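Long-range contacts in endoglucanase, family GH5 (PDB 6GL2), which probably hydrolyses the beta-linked glucan backbone of hemicelluloses, such as mixed-linked glucan, with a (beta/alpha)8-barrel endoglucanase domain: residues A[13-18]-A[266-271]; A[49-54]-A[98-103]; A[66-71]-A[107-112]; A[277-282]-A[314-319]. One frame throughout, in Å; residues are numbered along the deposited sequence.

Contact 1: residues A[13-18]-A[266-271]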
loop_
_atom_site.group_PDB
_atom_site.type_symbol
_atom_site.label_atom_id
_atom_site.label_comp_id
_atom_site.label_asym_id
_atom_site.label_seq_id
_atom_site.Cartn_x
_atom_site.Cartn_y
_atom_site.Cartn_z
ATOM N N ALA A 13 4.777 17.841 -8.426
ATOM C CA ALA A 13 4.642 16.762 -9.390
ATOM C C ALA A 13 4.792 15.432 -8.604
ATOM O O ALA A 13 5.608 15.318 -7.685
ATOM C CB ALA A 13 5.768 16.852 -10.464
ATOM N N PRO A 14 4.075 14.414 -9.067
ATOM C CA PRO A 14 4.254 13.082 -8.426
ATOM C C PRO A 14 5.654 12.538 -8.278
ATOM O O PRO A 14 6.021 12.034 -7.233
ATOM C CB PRO A 14 3.383 12.177 -9.261
ATOM C CG PRO A 14 2.316 13.035 -9.775
ATOM C CD PRO A 14 3.012 14.373 -10.047
ATOM N N LYS A 15 6.562 12.732 -9.253
ATOM C CA LYS A 15 7.860 12.111 -9.076
ATOM C C LYS A 15 8.649 12.757 -7.924
ATOM O O LYS A 15 9.382 12.078 -7.167
ATOM C CB LYS A 15 8.670 12.095 -10.361
ATOM C CG LYS A 15 8.065 11.124 -11.386
ATOM C CD LYS A 15 8.904 10.945 -12.635
ATOM C CE LYS A 15 8.267 9.948 -13.612
ATOM N NZ LYS A 15 9.034 10.022 -14.922
ATOM N N GLU A 16 8.513 14.204 -7.729
ATOM C CA GLU A 16 9.168 14.820 -6.612
ATOM C C GLU A 16 8.474 14.451 -5.274
ATOM O O GLU A 16 9.138 14.377 -4.261
ATOM C CB GLU A 16 9.252 16.316 -6.826
ATOM C CG GLU A 16 10.043 17.028 -5.772
ATOM C CD GLU A 16 11.475 16.499 -5.531
ATOM O OE1 GLU A 16 12.291 16.285 -6.495
ATOM O OE2 GLU A 16 11.789 16.265 -4.333
ATOM N N PHE A 17 7.153 14.388 -5.320
ATOM C CA PHE A 17 6.394 13.926 -4.122
ATOM C C PHE A 17 6.871 12.548 -3.673
ATOM O O PHE A 17 7.136 12.381 -2.455
ATOM C CB PHE A 17 4.974 13.966 -4.520
ATOM C CG PHE A 17 4.006 13.675 -3.389
ATOM C CD1 PHE A 17 3.657 12.348 -3.038
ATOM C CD2 PHE A 17 3.377 14.705 -2.696
ATOM C CE1 PHE A 17 2.766 12.109 -2.014
ATOM C CE2 PHE A 17 2.481 14.478 -1.673
ATOM C CZ PHE A 17 2.161 13.149 -1.363
ATOM N N VAL A 18 7.075 11.611 -4.561
ATOM C CA VAL A 18 7.479 10.302 -4.181
ATOM C C VAL A 18 8.872 10.268 -3.609
ATOM O O VAL A 18 9.199 9.543 -2.730
ATOM C CB VAL A 18 7.234 9.268 -5.333
ATOM C CG1 VAL A 18 7.940 7.950 -5.124
ATOM C CG2 VAL A 18 5.733 9.079 -5.519
ATOM N N GLU A 266 8.199 4.986 -19.773
ATOM C CA GLU A 266 7.163 5.037 -20.793
ATOM C C GLU A 266 5.940 5.891 -20.407
ATOM O O GLU A 266 5.416 6.653 -21.217
ATOM C CB GLU A 266 6.753 3.632 -21.214
ATOM C CG GLU A 266 5.597 3.548 -22.211
ATOM C CD GLU A 266 4.847 2.214 -22.159
ATOM O OE1 GLU A 266 5.542 1.157 -22.336
ATOM O OE2 GLU A 266 3.581 2.245 -21.905
ATOM N N ASP A 267 5.440 5.758 -19.161
ATOM C CA ASP A 267 4.148 6.356 -18.771
ATOM C C ASP A 267 4.305 7.720 -18.073
ATOM O O ASP A 267 3.290 8.394 -17.803
ATOM C CB ASP A 267 3.372 5.428 -17.833
ATOM C CG ASP A 267 2.858 4.066 -18.468
ATOM O OD1 ASP A 267 2.852 3.872 -19.678
ATOM O OD2 ASP A 267 2.398 3.189 -17.687
ATOM N N ASN A 268 5.519 8.154 -17.763
ATOM C CA ASN A 268 5.785 9.351 -16.969
ATOM C C ASN A 268 5.004 9.433 -15.657
ATOM O O ASN A 268 4.307 10.427 -15.399
ATOM C CB ASN A 268 5.544 10.628 -17.825
ATOM C CG ASN A 268 6.049 11.891 -17.111
ATOM O OD1 ASN A 268 5.534 13.011 -17.356
ATOM N ND2 ASN A 268 7.009 11.735 -16.182
ATOM N N ARG A 269 5.055 8.286 -14.965
ATOM C CA ARG A 269 4.384 8.162 -13.671
ATOM C C ARG A 269 5.380 7.835 -12.595
ATOM O O ARG A 269 6.330 7.101 -12.800
ATOM C CB ARG A 269 3.368 7.080 -13.710
ATOM C CG ARG A 269 2.213 7.299 -14.616
ATOM C CD ARG A 269 1.208 8.241 -13.984
ATOM N NE ARG A 269 0.199 8.719 -14.906
ATOM C CZ ARG A 269 -0.653 9.674 -14.618
ATOM N NH1 ARG A 269 -0.762 10.154 -13.373
ATOM N NH2 ARG A 269 -1.485 10.078 -15.559
ATOM N N ALA A 270 5.085 8.226 -11.353
ATOM C CA ALA A 270 5.890 7.842 -10.203
ATOM C C ALA A 270 5.274 6.562 -9.586
ATOM O O ALA A 270 4.119 6.290 -9.826
ATOM C CB ALA A 270 5.859 8.997 -9.170
ATOM N N VAL A 271 6.127 5.824 -8.910
ATOM C CA VAL A 271 5.804 4.534 -8.347
ATOM C C VAL A 271 6.115 4.495 -6.872
ATOM O O VAL A 271 7.214 4.786 -6.402
ATOM C CB VAL A 271 6.559 3.411 -9.072
ATOM C CG1 VAL A 271 6.138 2.020 -8.549
ATOM C CG2 VAL A 271 6.257 3.495 -10.608
#
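K15, in the opening turn of helix 14-20, and A270, just before strand 271-276, bring their backbones together with 4.8 Å between the two CA atoms. A13 occupies the N-cap position, and its O receives the amide of F17, so the first turn is already formed where it meets the other segment. The chain of 266-271 leaves helix 246-266 at N268, whose positive phi (50°) turns it into an extended course past the side of helix 14-20. The methyl of A270 points into that helix and fits among P14, K15 and V18, its CB resting against P14 O and K15 CA and lying 3.7 Å from V18 CG2. V18 straddles the end of the segment, because chi1 of 166° sends CG2 to the A270 methyl while CG1 comes to 3.5 Å from V271 O. In the conformer described, one of two modelled, K15 reaches extended across to the loop. Its CG lies 3.8 Å from A270 CB, its CE passes 3.5 Å from R269 O, and its NZ bonds to I264 O near the end of helix 246-266. The R269 side chain turns from helix 14-20 and gives NH1 to D219 O and V222 O. The contact thus sits where the barrel strands begin: V18 also packs on I223 of strand 222-227, A270 pairs its backbone with V224, and V271 starts strand 271-276 with its side chain against helix 246-266.

Contact 2: residues A[49-54]-A[98-103]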
loop_
_atom_site.group_PDB
_atom_site.type_symbol
_atom_site.label_atom_id
_atom_site.label_comp_id
_atom_site.label_asym_id
_atom_site.label_seq_id
_atom_site.Cartn_x
_atom_site.Cartn_y
_atom_site.Cartn_z
ATOM N N ALA A 49 2.869 6.363 20.769
ATOM C CA ALA A 49 4.156 5.922 21.182
ATOM C C ALA A 49 4.802 4.917 20.221
ATOM O O ALA A 49 5.987 4.912 19.947
ATOM C CB ALA A 49 4.103 5.352 22.628
ATOM N N MET A 50 3.977 4.056 19.611
ATOM C CA MET A 50 4.428 3.184 18.567
ATOM C C MET A 50 4.869 3.934 17.332
ATOM O O MET A 50 5.949 3.702 16.825
ATOM C CB MET A 50 3.369 2.139 18.186
ATOM C CG MET A 50 3.016 1.202 19.306
ATOM S SD MET A 50 1.504 0.247 18.890
ATOM C CE MET A 50 1.010 -0.424 20.505
ATOM N N ILE A 51 3.953 4.736 16.838
ATOM C CA ILE A 51 4.303 5.514 15.642
ATOM C C ILE A 51 5.494 6.415 15.814
ATOM O O ILE A 51 6.336 6.575 14.910
ATOM C CB ILE A 51 3.057 6.272 15.160
ATOM C CG1 ILE A 51 1.875 5.334 14.900
ATOM C CG2 ILE A 51 3.441 7.091 13.906
ATOM C CD1 ILE A 51 2.184 4.127 14.018
ATOM N N ASP A 52 5.682 6.975 17.016
ATOM C CA ASP A 52 6.842 7.776 17.309
ATOM C C ASP A 52 8.141 7.010 17.052
ATOM O O ASP A 52 9.077 7.591 16.491
ATOM C CB ASP A 52 6.879 8.168 18.835
ATOM C CG ASP A 52 5.837 9.192 19.194
ATOM O OD1 ASP A 52 5.196 9.872 18.377
ATOM O OD2 ASP A 52 5.603 9.300 20.452
ATOM N N GLU A 53 8.181 5.726 17.390
ATOM C CA GLU A 53 9.387 4.968 17.155
ATOM C C GLU A 53 9.642 4.762 15.660
ATOM O O GLU A 53 10.804 4.712 15.192
ATOM C CB GLU A 53 9.335 3.616 17.786
ATOM C CG GLU A 53 9.317 3.718 19.309
ATOM C CD GLU A 53 10.482 4.538 19.872
ATOM O OE1 GLU A 53 11.623 4.347 19.408
ATOM O OE2 GLU A 53 10.260 5.363 20.783
ATOM N N ILE A 54 8.595 4.580 14.883
ATOM C CA ILE A 54 8.715 4.434 13.399
ATOM C C ILE A 54 9.370 5.686 12.861
ATOM O O ILE A 54 10.289 5.642 12.007
ATOM C CB ILE A 54 7.348 4.166 12.762
ATOM C CG1 ILE A 54 6.659 2.938 13.431
ATOM C CG2 ILE A 54 7.496 3.925 11.247
ATOM C CD1 ILE A 54 7.428 1.660 13.425
ATOM N N ASN A 98 4.236 13.494 13.535
ATOM C CA ASN A 98 5.597 13.093 13.427
ATOM C C ASN A 98 6.216 13.566 12.117
ATOM O O ASN A 98 7.287 13.084 11.753
ATOM C CB ASN A 98 5.750 11.585 13.621
ATOM C CG ASN A 98 5.868 11.179 15.060
ATOM O OD1 ASN A 98 6.916 11.401 15.722
ATOM N ND2 ASN A 98 4.841 10.564 15.619
ATOM N N GLU A 99 5.493 14.403 11.385
ATOM C CA GLU A 99 5.990 14.938 10.143
ATOM C C GLU A 99 6.030 13.902 9.013
ATOM O O GLU A 99 6.781 14.088 8.048
ATOM C CB GLU A 99 7.329 15.701 10.310
ATOM C CG GLU A 99 7.219 16.810 11.372
ATOM C CD GLU A 99 6.097 17.768 11.000
ATOM O OE1 GLU A 99 6.268 18.500 10.007
ATOM O OE2 GLU A 99 5.050 17.786 11.654
ATOM N N MET A 100 5.327 12.791 9.150
ATOM C CA MET A 100 5.292 11.734 8.143
ATOM C C MET A 100 4.176 11.946 7.137
ATOM O O MET A 100 3.177 12.603 7.391
ATOM C CB MET A 100 5.088 10.382 8.825
ATOM C CG MET A 100 6.167 10.036 9.848
ATOM S SD MET A 100 5.763 8.533 10.761
ATOM C CE MET A 100 6.317 7.306 9.547
ATOM N N TYR A 101 4.377 11.315 5.986
ATOM C CA TYR A 101 3.316 11.069 5.032
ATOM C C TYR A 101 2.473 9.879 5.583
ATOM O O TYR A 101 3.069 9.012 6.237
ATOM C CB TYR A 101 3.864 10.678 3.655
ATOM C CG TYR A 101 4.517 11.860 2.923
ATOM C CD1 TYR A 101 5.823 12.186 3.162
ATOM C CD2 TYR A 101 3.787 12.618 2.106
ATOM C CE1 TYR A 101 6.422 13.337 2.547
ATOM C CE2 TYR A 101 4.358 13.748 1.413
ATOM C CZ TYR A 101 5.621 14.077 1.720
ATOM O OH TYR A 101 6.190 15.191 1.114
ATOM N N VAL A 102 1.221 9.856 5.184
ATOM C CA VAL A 102 0.341 8.748 5.653
ATOM C C VAL A 102 -0.444 8.366 4.425
ATOM O O VAL A 102 -1.089 9.182 3.750
ATOM C CB VAL A 102 -0.632 9.176 6.768
ATOM C CG1 VAL A 102 -1.650 8.075 6.978
ATOM C CG2 VAL A 102 0.166 9.411 8.022
ATOM N N ILE A 103 -0.532 7.035 4.183
ATOM C CA ILE A 103 -1.369 6.499 3.109
ATOM C C ILE A 103 -2.531 5.736 3.802
ATOM O O ILE A 103 -2.291 4.802 4.559
ATOM C CB ILE A 103 -0.549 5.514 2.242
ATOM C CG1 ILE A 103 0.639 6.151 1.546
ATOM C CG2 ILE A 103 -1.465 4.826 1.243
ATOM C CD1 ILE A 103 1.748 5.139 1.226
#
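D52 sets its CB off away from 98-103, yet its carboxylate comes round and takes an almost straight hydrogen bond from N98, ND2 to OD1 2.9 Å at 172°. The bond lies in the amide plane and uses the anti lone pair of OD1, while carboxylate and amide planes stand 67° apart. CG of D52 lies beside its backbone N, from where OD1 can be gripped by N98 and by K48 NZ in a salt bridge. N98 ND2 has a second acceptor in F94 O, which fixes the turn of its amide. N98 belongs to a Schellman motif that ends helix 82-96: E99 has positive phi, and M100 N returns to A95 O. Two neighbouring outer helices of the beta/alpha barrel, 48-57 and 82-96, meet here at the turn that feeds strand 101-105. Further in, M100 reaches from that turn toward helix 48-57, its chain bent at the thioether (chi3 81°). Its SD lies 4.2 Å from I51 CG2, and its CE meets I54 CG2 at 4.0 Å, the two side chains crossing at about a right angle. I51 also leans on F94 and A95, and M100 on L62 of strand 61-64.

Contact 3: residues A[66-71]-A[107-112]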
loop_
_atom_site.group_PDB
_atom_site.type_symbol
_atom_site.label_atom_id
_atom_site.label_comp_id
_atom_site.label_asym_id
_atom_site.label_seq_id
_atom_site.Cartn_x
_atom_site.Cartn_y
_atom_site.Cartn_z
ATOM N N VAL A 66 -6.316 -0.251 5.867
ATOM C CA VAL A 66 -7.553 -0.334 6.660
ATOM C C VAL A 66 -8.492 -1.237 5.892
ATOM O O VAL A 66 -8.764 -1.089 4.695
ATOM C CB VAL A 66 -8.243 1.061 6.763
ATOM C CG1 VAL A 66 -9.544 0.971 7.552
ATOM C CG2 VAL A 66 -7.310 2.087 7.436
ATOM N N THR A 67 -9.083 -2.167 6.618
ATOM C CA THR A 67 -10.177 -3.047 6.135
ATOM C C THR A 67 -11.470 -2.439 6.661
ATOM O O THR A 67 -11.586 -2.152 7.857
ATOM C CB THR A 67 -9.973 -4.503 6.560
ATOM O OG1 THR A 67 -8.819 -5.014 5.886
ATOM C CG2 THR A 67 -11.240 -5.365 6.242
ATOM N N TRP A 68 -12.403 -2.198 5.777
ATOM C CA TRP A 68 -13.627 -1.439 6.093
ATOM C C TRP A 68 -14.824 -2.347 6.255
ATOM O O TRP A 68 -15.808 -1.907 6.823
ATOM C CB TRP A 68 -13.900 -0.384 4.973
ATOM C CG TRP A 68 -12.784 0.588 4.854
ATOM C CD1 TRP A 68 -11.658 0.461 4.079
ATOM C CD2 TRP A 68 -12.605 1.858 5.536
ATOM N NE1 TRP A 68 -10.844 1.527 4.249
ATOM C CE2 TRP A 68 -11.366 2.414 5.102
ATOM C CE3 TRP A 68 -13.377 2.543 6.468
ATOM C CZ2 TRP A 68 -10.859 3.614 5.591
ATOM C CZ3 TRP A 68 -12.861 3.737 6.985
ATOM C CH2 TRP A 68 -11.669 4.282 6.482
ATOM N N LYS A 69 -14.786 -3.561 5.753
ATOM C CA LYS A 69 -15.974 -4.463 5.675
ATOM C C LYS A 69 -16.771 -4.552 6.971
ATOM O O LYS A 69 -18.005 -4.431 6.954
ATOM C CB LYS A 69 -15.527 -5.853 5.172
ATOM C CG LYS A 69 -16.735 -6.790 5.026
ATOM C CD LYS A 69 -16.374 -8.131 4.470
ATOM C CE LYS A 69 -17.537 -9.143 4.583
ATOM N NZ LYS A 69 -18.744 -8.609 5.328
ATOM N N PHE A 70 -16.115 -4.701 8.067
ATOM C CA PHE A 70 -16.861 -4.930 9.280
ATOM C C PHE A 70 -17.466 -3.666 9.838
ATOM O O PHE A 70 -18.061 -3.683 10.923
ATOM C CB PHE A 70 -15.989 -5.659 10.290
ATOM C CG PHE A 70 -15.612 -7.044 9.843
ATOM C CD1 PHE A 70 -16.481 -8.055 10.066
ATOM C CD2 PHE A 70 -14.426 -7.303 9.211
ATOM C CE1 PHE A 70 -16.172 -9.316 9.666
ATOM C CE2 PHE A 70 -14.110 -8.566 8.745
ATOM C CZ PHE A 70 -15.019 -9.550 9.001
ATOM N N HIS A 71 -17.281 -2.540 9.190
ATOM C CA HIS A 71 -17.757 -1.229 9.625
ATOM C C HIS A 71 -18.583 -0.545 8.601
ATOM O O HIS A 71 -18.722 0.691 8.716
ATOM C CB HIS A 71 -16.638 -0.411 10.202
ATOM C CG HIS A 71 -15.825 -1.095 11.248
ATOM N ND1 HIS A 71 -16.165 -1.098 12.533
ATOM C CD2 HIS A 71 -14.755 -1.975 11.105
ATOM C CE1 HIS A 71 -15.255 -1.863 13.187
ATOM N NE2 HIS A 71 -14.418 -2.384 12.283
ATOM N N HIS A 107 -8.279 -2.150 2.106
ATOM C CA HIS A 107 -7.333 -3.271 2.179
ATOM C C HIS A 107 -7.974 -4.616 1.950
ATOM O O HIS A 107 -8.339 -4.910 0.759
ATOM C CB HIS A 107 -6.493 -3.193 3.505
ATOM C CG HIS A 107 -5.194 -3.889 3.412
ATOM N ND1 HIS A 107 -4.130 -3.336 2.763
ATOM C CD2 HIS A 107 -4.806 -5.109 3.868
ATOM C CE1 HIS A 107 -3.102 -4.194 2.884
ATOM N NE2 HIS A 107 -3.527 -5.301 3.477
ATOM N N HIS A 108 -8.417 -5.371 2.940
ATOM C CA HIS A 108 -8.899 -6.780 2.777
ATOM C C HIS A 108 -10.355 -6.747 2.583
ATOM O O HIS A 108 -11.168 -7.414 3.266
ATOM C CB HIS A 108 -8.585 -7.696 3.962
ATOM C CG HIS A 108 -7.124 -8.041 4.130
ATOM N ND1 HIS A 108 -6.261 -8.361 3.084
ATOM C CD2 HIS A 108 -6.357 -8.075 5.283
ATOM C CE1 HIS A 108 -5.045 -8.661 3.621
ATOM N NE2 HIS A 108 -5.102 -8.477 4.929
ATOM N N ASP A 109 -10.807 -6.106 1.520
ATOM C CA ASP A 109 -12.233 -5.825 1.238
ATOM C C ASP A 109 -12.677 -6.526 -0.037
ATOM O O ASP A 109 -13.687 -6.176 -0.675
ATOM C CB ASP A 109 -12.480 -4.313 1.271
ATOM C CG ASP A 109 -12.589 -3.794 2.700
ATOM O OD1 ASP A 109 -13.608 -4.177 3.363
ATOM O OD2 ASP A 109 -11.730 -3.048 3.094
ATOM N N GLU A 110 -11.913 -7.529 -0.460
ATOM C CA GLU A 110 -12.178 -8.226 -1.747
ATOM C C GLU A 110 -13.589 -8.853 -1.783
ATOM O O GLU A 110 -14.158 -8.913 -2.872
ATOM C CB GLU A 110 -11.151 -9.361 -1.929
ATOM C CG GLU A 110 -9.692 -9.023 -2.075
ATOM C CD GLU A 110 -8.997 -8.553 -0.783
ATOM O OE1 GLU A 110 -9.386 -8.916 0.373
ATOM O OE2 GLU A 110 -8.001 -7.800 -0.998
ATOM N N THR A 111 -14.198 -9.214 -0.654
ATOM C CA THR A 111 -15.487 -9.931 -0.680
ATOM C C THR A 111 -16.576 -9.035 -1.226
ATOM O O THR A 111 -17.547 -9.583 -1.778
ATOM C CB THR A 111 -15.864 -10.476 0.649
ATOM O OG1 THR A 111 -15.836 -9.458 1.672
ATOM C CG2 THR A 111 -14.854 -11.635 1.019
ATOM N N TRP A 112 -16.435 -7.723 -1.181
ATOM C CA TRP A 112 -17.479 -6.816 -1.764
ATOM C C TRP A 112 -16.911 -6.075 -2.933
ATOM O O TRP A 112 -17.500 -5.073 -3.382
ATOM C CB TRP A 112 -18.146 -5.902 -0.717
ATOM C CG TRP A 112 -17.233 -4.995 0.096
ATOM C CD1 TRP A 112 -16.507 -5.300 1.240
ATOM C CD2 TRP A 112 -16.821 -3.630 -0.208
ATOM N NE1 TRP A 112 -15.793 -4.212 1.656
ATOM C CE2 TRP A 112 -15.916 -3.197 0.856
ATOM C CE3 TRP A 112 -17.125 -2.729 -1.226
ATOM C CZ2 TRP A 112 -15.358 -1.918 0.867
ATOM C CZ3 TRP A 112 -16.556 -1.462 -1.205
ATOM C CH2 TRP A 112 -15.706 -1.060 -0.188
#
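D109 carries its carboxylate from loop 107-112 to the backbone of W68 and K69. Beyond CB, chi1 of -79° sets CG beside the residue's own N and directs it across the gap, 3.5 Å from W68 N. OD2 faces W68: its syn lone pair takes W68 N at 2.9 Å and 169°, while the oxygen lies near the plane of the W68 indole at its edge, 3.6 Å from CD1. OD1 meets K69 N at 2.7 Å in a weak, bent bond and also accepts W112 NE1 at 2.8 Å, the indole arriving from above the carboxylate plane. Replacing this aspartate by an alanine would probably leave the W68 amide and W112 NE1 without their acceptor and remove one of the holds on the W112 ring. Nearby, H107 N bonds to V66 O at 2.8 Å, and H108 N to T67 OG1, which is also hydrogen-bonded to D32 O. These loops follow strands 61-64 and 101-105 at the end of the barrel where GH5 enzymes bind substrate. W68 also packs on L85 and V88 of helix 82-96 and I134 of helix 117-137, and W112 on L127 and V130 of the latter.

Contact 4: residues A[277-282]-A[314-319]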
loop_
_atom_site.group_PDB
_atom_site.type_symbol
_atom_site.label_atom_id
_atom_site.label_comp_id
_atom_site.label_asym_id
_atom_site.label_seq_id
_atom_site.Cartn_x
_atom_site.Cartn_y
_atom_site.Cartn_z
ATOM N N GLY A 277 9.218 -7.060 1.198
ATOM C CA GLY A 277 9.946 -7.528 2.335
ATOM C C GLY A 277 10.102 -9.013 2.332
ATOM O O GLY A 277 9.803 -9.642 1.305
ATOM N N SER A 278 10.689 -9.539 3.400
ATOM C CA SER A 278 10.903 -10.992 3.471
ATOM C C SER A 278 10.432 -11.517 4.771
ATOM O O SER A 278 10.600 -10.868 5.792
ATOM C CB SER A 278 12.411 -11.337 3.241
ATOM O OG SER A 278 13.194 -10.688 4.213
ATOM N N THR A 279 9.905 -12.704 4.784
ATOM C CA THR A 279 9.500 -13.392 5.997
ATOM C C THR A 279 10.774 -13.967 6.671
ATOM O O THR A 279 11.793 -14.187 6.011
ATOM C CB THR A 279 8.479 -14.478 5.652
ATOM O OG1 THR A 279 7.733 -14.796 6.848
ATOM C CG2 THR A 279 9.076 -15.739 4.964
ATOM N N PHE A 280 10.709 -14.118 7.952
ATOM C CA PHE A 280 11.797 -14.668 8.687
ATOM C C PHE A 280 11.953 -16.160 8.388
ATOM O O PHE A 280 11.079 -16.955 8.684
ATOM C CB PHE A 280 11.627 -14.498 10.203
ATOM C CG PHE A 280 12.840 -14.929 10.956
ATOM C CD1 PHE A 280 14.052 -14.280 10.799
ATOM C CD2 PHE A 280 12.767 -16.065 11.711
ATOM C CE1 PHE A 280 15.183 -14.748 11.461
ATOM C CE2 PHE A 280 13.933 -16.549 12.345
ATOM C CZ PHE A 280 15.070 -15.860 12.242
ATOM N N SER A 281 13.107 -16.572 7.902
ATOM C CA SER A 281 13.373 -18.010 7.641
ATOM C C SER A 281 14.712 -18.460 8.213
ATOM O O SER A 281 15.572 -19.032 7.490
ATOM C CB SER A 281 13.411 -18.223 6.129
ATOM O OG SER A 281 12.133 -17.923 5.563
ATOM N N ASP A 282 14.957 -18.148 9.478
ATOM C CA ASP A 282 16.184 -18.535 10.189
ATOM C C ASP A 282 17.373 -18.063 9.401
ATOM O O ASP A 282 18.431 -18.761 9.234
ATOM C CB ASP A 282 16.247 -20.052 10.462
ATOM C CG ASP A 282 15.346 -20.479 11.512
ATOM O OD1 ASP A 282 14.647 -19.739 12.247
ATOM O OD2 ASP A 282 15.420 -21.729 11.769
ATOM N N ASP A 314 8.110 -13.598 13.934
ATOM C CA ASP A 314 8.407 -14.807 13.184
ATOM C C ASP A 314 8.070 -14.732 11.708
ATOM O O ASP A 314 8.294 -15.662 10.933
ATOM C CB ASP A 314 7.687 -16.003 13.831
ATOM C CG ASP A 314 8.196 -16.220 15.244
ATOM O OD1 ASP A 314 9.355 -15.954 15.539
ATOM O OD2 ASP A 314 7.436 -16.713 16.089
ATOM N N GLU A 315 7.463 -13.636 11.281
ATOM C CA GLU A 315 7.028 -13.409 9.920
ATOM C C GLU A 315 7.679 -12.118 9.434
ATOM O O GLU A 315 8.812 -12.163 9.008
ATOM C CB GLU A 315 5.492 -13.389 9.886
ATOM C CG GLU A 315 4.930 -14.739 10.243
ATOM C CD GLU A 315 3.453 -14.828 10.343
ATOM O OE1 GLU A 315 2.734 -13.845 10.021
ATOM O OE2 GLU A 315 2.857 -15.868 10.755
ATOM N N PHE A 316 6.945 -10.977 9.349
ATOM C CA PHE A 316 7.420 -9.753 8.785
ATOM C C PHE A 316 7.700 -8.636 9.785
ATOM O O PHE A 316 8.111 -7.521 9.415
ATOM C CB PHE A 316 6.377 -9.248 7.749
ATOM C CG PHE A 316 6.339 -10.061 6.469
ATOM C CD1 PHE A 316 7.174 -9.766 5.474
ATOM C CD2 PHE A 316 5.492 -11.134 6.356
ATOM C CE1 PHE A 316 7.148 -10.492 4.262
ATOM C CE2 PHE A 316 5.509 -11.896 5.195
ATOM C CZ PHE A 316 6.354 -11.554 4.174
ATOM N N GLY A 317 7.451 -8.920 11.064
ATOM C CA GLY A 317 7.572 -7.899 12.065
ATOM C C GLY A 317 9.045 -7.585 12.389
ATOM O O GLY A 317 9.834 -8.491 12.793
ATOM N N ILE A 318 9.430 -6.362 12.170
ATOM C CA ILE A 318 10.741 -5.851 12.537
ATOM C C ILE A 318 10.732 -4.879 13.708
ATOM O O ILE A 318 11.755 -4.715 14.389
ATOM C CB ILE A 318 11.528 -5.269 11.335
ATOM C CG1 ILE A 318 10.825 -4.060 10.746
ATOM C CG2 ILE A 318 11.639 -6.342 10.243
ATOM C CD1 ILE A 318 11.658 -3.366 9.685
ATOM N N PHE A 319 9.538 -4.372 14.041
ATOM C CA PHE A 319 9.304 -3.512 15.234
ATOM C C PHE A 319 8.445 -4.278 16.225
ATOM O O PHE A 319 7.483 -4.913 15.828
ATOM C CB PHE A 319 8.592 -2.262 14.790
ATOM C CG PHE A 319 8.243 -1.303 15.916
ATOM C CD1 PHE A 319 9.242 -0.753 16.728
ATOM C CD2 PHE A 319 6.959 -1.011 16.233
ATOM C CE1 PHE A 319 8.910 0.110 17.752
ATOM C CE2 PHE A 319 6.653 -0.139 17.285
ATOM C CZ PHE A 319 7.614 0.418 18.059
HETATM O O HOH W 1 8.438 -17.028 8.192
#
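F280 and E315 join two loops that leave the last two strands of the barrel, 271-276 and 304-307, in a contact made mostly by backbone, one ring and a water. F280 N donates to E315 O at 2.9 Å and 141°, in the carbonyl plane and on a lone pair. The same oxygen also receives a CA-H...O contact from T279 CA at 3.3 Å, so one carbonyl holds two successive residues. F316 lies along the backbone of 277-279. T279 CB sits over one face of its ring in a CH-pi contact, 4.3 Å from the centroid and 26° off the normal, while G277 C meets the ring edge and S278 C approaches CE1 to 3.5 Å. Both loops follow barrel strands at their C-terminal ends, the side of a TIM barrel that carries the active site. The T279 side chain is about 10 Å from that of D240, a residue of a magnesium site seen in this protein. A serine in place of F316 would probably leave T279 CB without its aromatic partner and open a gap beside the S278 backbone. With chi1 of -159°, T279 turns OG1 to a water at 2.7 Å, which in turn donates to F280 O (2.7 Å) and D314 O (3.1 Å). F316 also meets W308 edge-to-face and touches L236 of helix 232-237, while E315 OE1 is bonded to N310 ND2.

In the fold
From the N terminus, helix 14-20 opens contact 1, which is closed only at 266-271, where strand 271-276 begins; contacts 2 and 3 both fall within that long span. They cross: the chain runs through 49-54, 66-71, 98-103 and 107-112 in turn, tying the helix and loop on either side of strand 61-64 to the two ends of strand 101-105. Contact 4 follows in series, joining the loops after strands 271-276 and 304-307. Contact 1 touches contact 2 through F17 and Y101. F319, in the last segment of contact 4, packs on M50, E53 and I54 of contact 2, bringing the loop after strand 304-307 back against helix 48-57.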